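Local coordinates for glucokinase (Leishmania braziliensis MHOM/BR/75/M2904, PDB 6EDI), which probably phosphorylates D-glucose to glucose 6-phosphate at the expense of ATP, at residues 208-216 with 275-283. Numbering follows the deposited sequence.
Sequences VAPGTGVGS and WEAASNGAG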
loop_
_atom_site.group_PDB
_atom_site.type_symbol
_atom_site.label_atom_id
_atom_site.label_comp_id
_atom_site.label_asym_id
_atom_site.label_seq_id
_atom_site.Cartn_x
_atom_site.Cartn_y
_atom_site.Cartn_z
ATOM N N VAL A 208 -8.102 9.607 0.597
ATOM C CA VAL A 208 -7.404 10.703 1.271
ATOM C C VAL A 208 -8.442 11.595 1.959
ATOM O O VAL A 208 -9.513 11.797 1.404
ATOM C CB VAL A 208 -6.569 11.511 0.260
ATOM C CG1 VAL A 208 -5.997 12.755 0.901
ATOM C CG2 VAL A 208 -5.447 10.653 -0.271
ATOM N N ALA A 209 -8.142 12.102 3.159
ATOM C CA ALA A 209 -9.106 12.915 3.925
ATOM C C ALA A 209 -8.427 14.102 4.583
ATOM O O ALA A 209 -7.806 13.970 5.645
ATOM C CB ALA A 209 -9.804 12.082 4.969
ATOM N N PRO A 210 -8.540 15.277 3.962
ATOM C CA PRO A 210 -7.878 16.428 4.590
ATOM C C PRO A 210 -8.693 16.992 5.741
ATOM O O PRO A 210 -9.910 16.832 5.776
ATOM C CB PRO A 210 -7.788 17.450 3.446
ATOM C CG PRO A 210 -8.874 17.062 2.480
ATOM C CD PRO A 210 -9.044 15.572 2.606
ATOM N N GLY A 211 -8.000 17.634 6.677
ATOM C CA GLY A 211 -8.602 18.236 7.854
ATOM C C GLY A 211 -7.508 18.866 8.694
ATOM O O GLY A 211 -6.662 19.588 8.165
ATOM N N THR A 212 -7.511 18.585 9.992
ATOM C CA THR A 212 -6.392 18.956 10.861
ATOM C C THR A 212 -5.090 18.372 10.314
ATOM O O THR A 212 -4.086 19.081 10.156
ATOM C CB THR A 212 -6.626 18.488 12.323
ATOM O OG1 THR A 212 -7.284 19.531 13.058
ATOM C CG2 THR A 212 -5.305 18.141 13.015
ATOM N N GLY A 213 -5.119 17.075 10.023
ATOM C CA GLY A 213 -4.027 16.422 9.340
ATOM C C GLY A 213 -4.585 15.930 8.027
ATOM O O GLY A 213 -5.702 16.288 7.662
ATOM N N VAL A 214 -3.823 15.120 7.312
ATOM C CA VAL A 214 -4.336 14.530 6.092
ATOM C C VAL A 214 -4.238 13.028 6.240
ATOM O O VAL A 214 -3.146 12.455 6.186
ATOM C CB VAL A 214 -3.592 15.046 4.833
ATOM C CG1 VAL A 214 -4.121 14.348 3.572
ATOM C CG2 VAL A 214 -3.782 16.534 4.698
ATOM N N GLY A 215 -5.381 12.385 6.466
ATOM C CA GLY A 215 -5.398 10.939 6.552
ATOM C C GLY A 215 -5.376 10.259 5.191
ATOM O O GLY A 215 -5.747 10.858 4.169
ATOM N N SER A 216 -4.956 8.996 5.182
ATOM C CA SER A 216 -4.934 8.195 3.969
ATOM C C SER A 216 -5.057 6.706 4.280
ATOM O O SER A 216 -4.702 6.252 5.373
ATOM C CB SER A 216 -3.638 8.428 3.214
ATOM O OG SER A 216 -2.577 8.139 4.078
ATOM N N TRP A 275 3.529 16.420 2.579
ATOM C CA TRP A 275 2.371 16.844 1.788
ATOM C C TRP A 275 1.236 17.359 2.662
ATOM O O TRP A 275 0.516 18.279 2.282
ATOM C CB TRP A 275 1.840 15.689 0.942
ATOM C CG TRP A 275 2.554 15.492 -0.349
ATOM C CD1 TRP A 275 3.414 14.483 -0.656
ATOM C CD2 TRP A 275 2.466 16.319 -1.526
ATOM N NE1 TRP A 275 3.869 14.627 -1.943
ATOM C CE2 TRP A 275 3.301 15.741 -2.504
ATOM C CE3 TRP A 275 1.761 17.485 -1.846
ATOM C CZ2 TRP A 275 3.455 16.293 -3.788
ATOM C CZ3 TRP A 275 1.906 18.031 -3.120
ATOM C CH2 TRP A 275 2.757 17.438 -4.075
ATOM N N GLU A 276 1.070 16.732 3.822
ATOM C CA GLU A 276 0.023 17.123 4.770
ATOM C C GLU A 276 0.103 18.605 5.113
ATOM O O GLU A 276 -0.919 19.283 5.243
ATOM C CB GLU A 276 0.148 16.288 6.050
ATOM C CG GLU A 276 -0.555 16.875 7.278
ATOM C CD GLU A 276 -0.466 15.954 8.477
ATOM O OE1 GLU A 276 0.436 16.151 9.313
ATOM O OE2 GLU A 276 -1.298 15.030 8.576
ATOM N N ALA A 277 1.326 19.106 5.246
ATOM C CA ALA A 277 1.539 20.487 5.662
ATOM C C ALA A 277 1.053 21.503 4.625
ATOM O O ALA A 277 0.813 22.653 4.954
ATOM C CB ALA A 277 2.997 20.718 6.015
ATOM N N ALA A 278 0.906 21.075 3.377
ATOM C CA ALA A 278 0.409 21.951 2.315
ATOM C C ALA A 278 -1.054 21.714 1.987
ATOM O O ALA A 278 -1.572 22.305 1.041
ATOM C CB ALA A 278 1.258 21.779 1.039
ATOM N N SER A 279 -1.731 20.861 2.753
ATOM C CA SER A 279 -3.086 20.462 2.396
ATOM C C SER A 279 -4.048 20.393 3.595
ATOM O O SER A 279 -5.215 20.039 3.434
ATOM C CB SER A 279 -3.046 19.125 1.625
ATOM O OG SER A 279 -2.212 18.189 2.295
ATOM N N ASN A 280 -3.557 20.738 4.785
ATOM C CA ASN A 280 -4.379 20.772 6.007
ATOM C C ASN A 280 -4.778 22.190 6.460
ATOM O O ASN A 280 -4.514 23.172 5.762
ATOM C CB ASN A 280 -3.643 20.063 7.146
ATOM C CG ASN A 280 -2.366 20.778 7.552
ATOM O OD1 ASN A 280 -1.946 21.738 6.903
ATOM N ND2 ASN A 280 -1.732 20.302 8.616
ATOM N N GLY A 281 -5.410 22.302 7.632
ATOM C CA GLY A 281 -5.788 23.602 8.168
ATOM C C GLY A 281 -4.597 24.530 8.360
ATOM O O GLY A 281 -4.618 25.687 7.928
ATOM N N ALA A 282 -3.554 24.014 9.008
ATOM C CA ALA A 282 -2.324 24.762 9.212
ATOM C C ALA A 282 -1.781 25.305 7.906
ATOM O O ALA A 282 -1.363 26.459 7.833
ATOM C CB ALA A 282 -1.293 23.900 9.882
ATOM N N GLY A 283 -1.782 24.461 6.878
ATOM C CA GLY A 283 -1.323 24.862 5.563
ATOM C C GLY A 283 -2.222 25.914 4.942
ATOM O O GLY A 283 -1.742 26.836 4.288
HETATM O O HOH W 1 -4.038 21.638 10.858
#
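Glu276 grips the backbone of Val214: its chain is extended, with CG anti to the backbone N (chi1 161°), and OE2 accepts from Val214 N at 2.8 Å. The N-H meets the anti side of the carboxylate, 19° out of its plane, and Gly213 CA lies close to the same oxygen. Two further bonds join the turn 211-213 to the start of helix 281-292. Gly281 N donates to Gly211 O (3.0 Å), and Asn280 ND2 makes a weak bond to Thr212 O, which also accepts a hydrogen bond from a water that in turn accepts from Ala282 N. Strands 205-210 and 214-222 form a beta hairpin in a mixed sheet, and its Gly-Thr-Gly turn resembles the glycine-rich phosphate loops of the actin-like ATPase clan. Asn280 is the N-cap of the helix: OD1 accepts from Gly283 N at 2.7 Å, the donor above the carbonyl plane, while ND2 faces the turn. Ser279 OG donates to Trp275 O, which Ala278 N reaches from the opposite face. Van der Waals packing centres on Val214, whose CG2 lies against Ser279 OG (3.3 Å) and whose CB makes an apolar contact with Glu276 CB (4.1 Å). Pro210 CB lies by Ser279 O, and the Pro210 side chain also touches Leu330 of helix 317-341.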